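Local structure of aminopeptidase C (Lactobacillus rhamnosus, 4K7C) at residues Gly330-Asn335 against Gly395-Ser400. The protein is a cysteine peptidase of the papain-like C1 family that probably removes amino acids one by one from the N-termini of peptides. Sequence-based numbering, arbitrary orientation.
Sequences GILDTN and GYFVAS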
ATOM      1  N   GLY A 330       3.806 -23.126   4.942  1.00 16.69           N
ATOM      2  CA  GLY A 330       4.137 -23.985   6.117  1.00 15.14           C
ATOM      3  C   GLY A 330       4.148 -25.465   5.903  1.00 17.53           C
ATOM      4  O   GLY A 330       3.758 -26.198   6.766  1.00 17.60           O
ATOM      5  N   ILE A 331       4.711 -25.873   4.775  1.00 16.08           N
ATOM      6  CA  ILE A 331       4.812 -27.266   4.462  1.00 17.58           C
ATOM      7  C   ILE A 331       6.295 -27.662   4.494  1.00 17.08           C
ATOM      8  O   ILE A 331       7.153 -27.066   3.772  1.00 17.99           O
ATOM      9  CB  ILE A 331       4.236 -27.518   3.039  1.00 17.52           C
ATOM     10  CG1 ILE A 331       2.758 -27.215   2.954  1.00 18.94           C
ATOM     11  CG2 ILE A 331       4.485 -28.981   2.655  1.00 18.06           C
ATOM     12  CD1 ILE A 331       2.155 -27.192   1.571  1.00 19.49           C
ATOM     13  N   LEU A 332       6.591 -28.660   5.338  1.00 15.53           N
ATOM     14  CA  LEU A 332       7.908 -29.189   5.499  1.00 17.87           C
ATOM     15  C   LEU A 332       7.809 -30.639   4.971  1.00 16.79           C
ATOM     16  O   LEU A 332       7.298 -31.520   5.659  1.00 15.45           O
ATOM     17  CB  LEU A 332       8.285 -29.174   6.986  1.00 18.16           C
ATOM     18  CG  LEU A 332       8.117 -27.891   7.804  1.00 21.21           C
ATOM     19  CD1 LEU A 332       8.585 -27.947   9.271  1.00 20.07           C
ATOM     20  CD2 LEU A 332       8.823 -26.768   7.115  1.00 23.51           C
ATOM     21  N   ASP A 333       8.244 -30.891   3.750  1.00 17.55           N
ATOM     22  CA  ASP A 333       8.018 -32.172   3.128  1.00 16.81           C
ATOM     23  C   ASP A 333       9.165 -32.316   2.119  1.00 18.81           C
ATOM     24  O   ASP A 333       9.460 -31.402   1.314  1.00 18.94           O
ATOM     25  CB  ASP A 333       6.605 -32.286   2.448  1.00 17.14           C
ATOM     26  CG  ASP A 333       6.308 -33.667   1.849  1.00 17.30           C
ATOM     27  OD1 ASP A 333       7.150 -34.638   2.013  1.00 17.49           O
ATOM     28  OD2 ASP A 333       5.233 -33.738   1.168  1.00 18.84           O
ATOM     29  N   THR A 334       9.843 -33.472   2.203  1.00 18.08           N
ATOM     30  CA  THR A 334      10.840 -33.862   1.214  1.00 16.70           C
ATOM     31  C   THR A 334      10.270 -33.806  -0.230  1.00 16.72           C
ATOM     32  O   THR A 334      11.035 -33.656  -1.144  1.00 19.86           O
ATOM     33  CB  THR A 334      11.367 -35.262   1.485  1.00 17.83           C
ATOM     34  OG1 THR A 334      10.270 -36.147   1.578  1.00 20.73           O
ATOM     35  CG2 THR A 334      12.172 -35.306   2.734  1.00 21.70           C
ATOM     36  N   ASN A 335       8.949 -33.905  -0.397  1.00 16.48           N
ATOM     37  CA  ASN A 335       8.309 -33.844  -1.719  1.00 16.49           C
ATOM     38  C   ASN A 335       7.823 -32.442  -2.150  1.00 16.61           C
ATOM     39  O   ASN A 335       7.316 -32.327  -3.304  1.00 17.09           O
ATOM     40  CB  ASN A 335       7.123 -34.873  -1.864  1.00 15.82           C
ATOM     41  CG  ASN A 335       7.581 -36.315  -1.712  1.00 18.02           C
ATOM     42  OD1 ASN A 335       6.852 -37.199  -1.076  1.00 22.40           O
ATOM     43  ND2 ASN A 335       8.717 -36.607  -2.258  1.00 15.61           N
ATOM     44  N   GLY A 395      -0.536 -19.911  11.501  1.00 16.09           N
ATOM     45  CA  GLY A 395       0.791 -20.037  12.129  1.00 14.80           C
ATOM     46  C   GLY A 395       1.298 -21.439  12.477  1.00 13.83           C
ATOM     47  O   GLY A 395       2.393 -21.586  12.906  1.00 17.64           O
ATOM     48  N   TYR A 396       0.497 -22.446  12.157  1.00 14.52           N
ATOM     49  CA  TYR A 396       0.879 -23.840  12.275  1.00 14.80           C
ATOM     50  C   TYR A 396       1.385 -24.416  10.948  1.00 17.13           C
ATOM     51  O   TYR A 396       0.866 -24.107   9.841  1.00 17.65           O
ATOM     52  CB  TYR A 396      -0.299 -24.658  12.769  1.00 15.24           C
ATOM     53  CG  TYR A 396      -0.637 -24.419  14.253  1.00 16.84           C
ATOM     54  CD1 TYR A 396      -0.091 -25.242  15.208  1.00 15.84           C
ATOM     55  CD2 TYR A 396      -1.426 -23.318  14.682  1.00 17.98           C
ATOM     56  CE1 TYR A 396      -0.346 -25.029  16.550  1.00 16.09           C
ATOM     57  CE2 TYR A 396      -1.680 -23.083  15.979  1.00 17.51           C
ATOM     58  CZ  TYR A 396      -1.157 -23.944  16.948  1.00 16.75           C
ATOM     59  OH  TYR A 396      -1.423 -23.692  18.291  1.00 19.54           O
ATOM     60  N   PHE A 397       2.408 -25.233  11.075  1.00 15.54           N
ATOM     61  CA  PHE A 397       3.095 -25.854   9.928  1.00 15.30           C
ATOM     62  C   PHE A 397       2.719 -27.365   9.960  1.00 17.20           C
ATOM     63  O   PHE A 397       2.127 -27.839  10.945  1.00 15.53           O
ATOM     64  CB  PHE A 397       4.586 -25.630  10.055  1.00 15.68           C
ATOM     65  CG  PHE A 397       5.105 -24.317   9.496  1.00 16.09           C
ATOM     66  CD1 PHE A 397       4.393 -23.171   9.558  1.00 16.51           C
ATOM     67  CD2 PHE A 397       6.398 -24.260   9.007  1.00 17.09           C
ATOM     68  CE1 PHE A 397       4.895 -21.974   9.060  1.00 17.34           C
ATOM     69  CE2 PHE A 397       6.891 -23.096   8.498  1.00 18.83           C
ATOM     70  CZ  PHE A 397       6.128 -21.956   8.519  1.00 16.95           C
ATOM     71  N   VAL A 398       3.070 -28.083   8.895  1.00 17.19           N
ATOM     72  CA  VAL A 398       2.867 -29.510   8.813  1.00 16.02           C
ATOM     73  C   VAL A 398       4.162 -30.093   8.272  1.00 18.84           C
ATOM     74  O   VAL A 398       4.768 -29.527   7.298  1.00 16.89           O
ATOM     75  CB  VAL A 398       1.635 -29.867   8.021  1.00 18.17           C
ATOM     76  CG1 VAL A 398       1.639 -29.154   6.685  1.00 21.66           C
ATOM     77  CG2 VAL A 398       1.549 -31.379   7.830  1.00 20.77           C
ATOM     78  N   ALA A 399       4.640 -31.215   8.876  1.00 14.44           N
ATOM     79  CA  ALA A 399       5.902 -31.825   8.472  1.00 15.49           C
ATOM     80  C   ALA A 399       5.597 -33.261   8.110  1.00 16.24           C
ATOM     81  O   ALA A 399       4.887 -33.960   8.891  1.00 16.30           O
ATOM     82  CB  ALA A 399       6.918 -31.834   9.578  1.00 18.30           C
ATOM     83  N   SER A 400       6.049 -33.693   6.927  1.00 16.03           N
ATOM     84  CA  SER A 400       5.840 -35.059   6.534  1.00 15.14           C
ATOM     85  C   SER A 400       6.757 -35.958   7.405  1.00 16.24           C
ATOM     86  O   SER A 400       7.789 -35.524   7.928  1.00 16.31           O
ATOM     87  CB  SER A 400       6.132 -35.322   5.014  1.00 16.23           C
ATOM     88  OG  SER A 400       7.507 -35.225   4.740  1.00 15.36           O
TER
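L332 and F397 meet across two parallel strands, the CD2 methyl of the leucine lying near the plane of the phenyl ring at its edge, 4.0 Å from F397 CD2. One face of the same ring is taken by G330, whose CA sits almost on the ring normal, 3.4 Å from the centroid, in a CH-pi contact. A side chain at G330 would run into the ring, and the positive phi of this residue, first of a G1 beta bulge formed with strand 325-326, also suits glycine. With CG anti to its carbonyl carbon (chi1 -51°), L332 carries its branch back over V398 O toward the phenyl group, while its CB packs on the methyl of A399. The backbones are joined by three hydrogen bonds, V398 N to G330 O, L332 N to V398 O and S400 N to L332 O, all 2.8 to 2.9 Å long. Beyond them S400 OG donates to D333 OD1 (2.8 Å), approaching from above the carboxylate plane; N335 N reaches the same oxygen from the opposite face, closing an Asx turn, and OD2 is hydrogen-bonded to S44 OG. Shortening D333 to an alanine would remove the carboxylate, and S400 OG, N335 N and S44 OG would probably all lose this partner, with the turn freer to open. S400 is the N-cap of helix 401-407, its OG bonded to W403 N, and W403 in turn packs on L332. Strand 396-400 lies between 331-332 and the antiparallel strand 377-384, in the beta part of the papain-like fold, with helix 42-47 against I331.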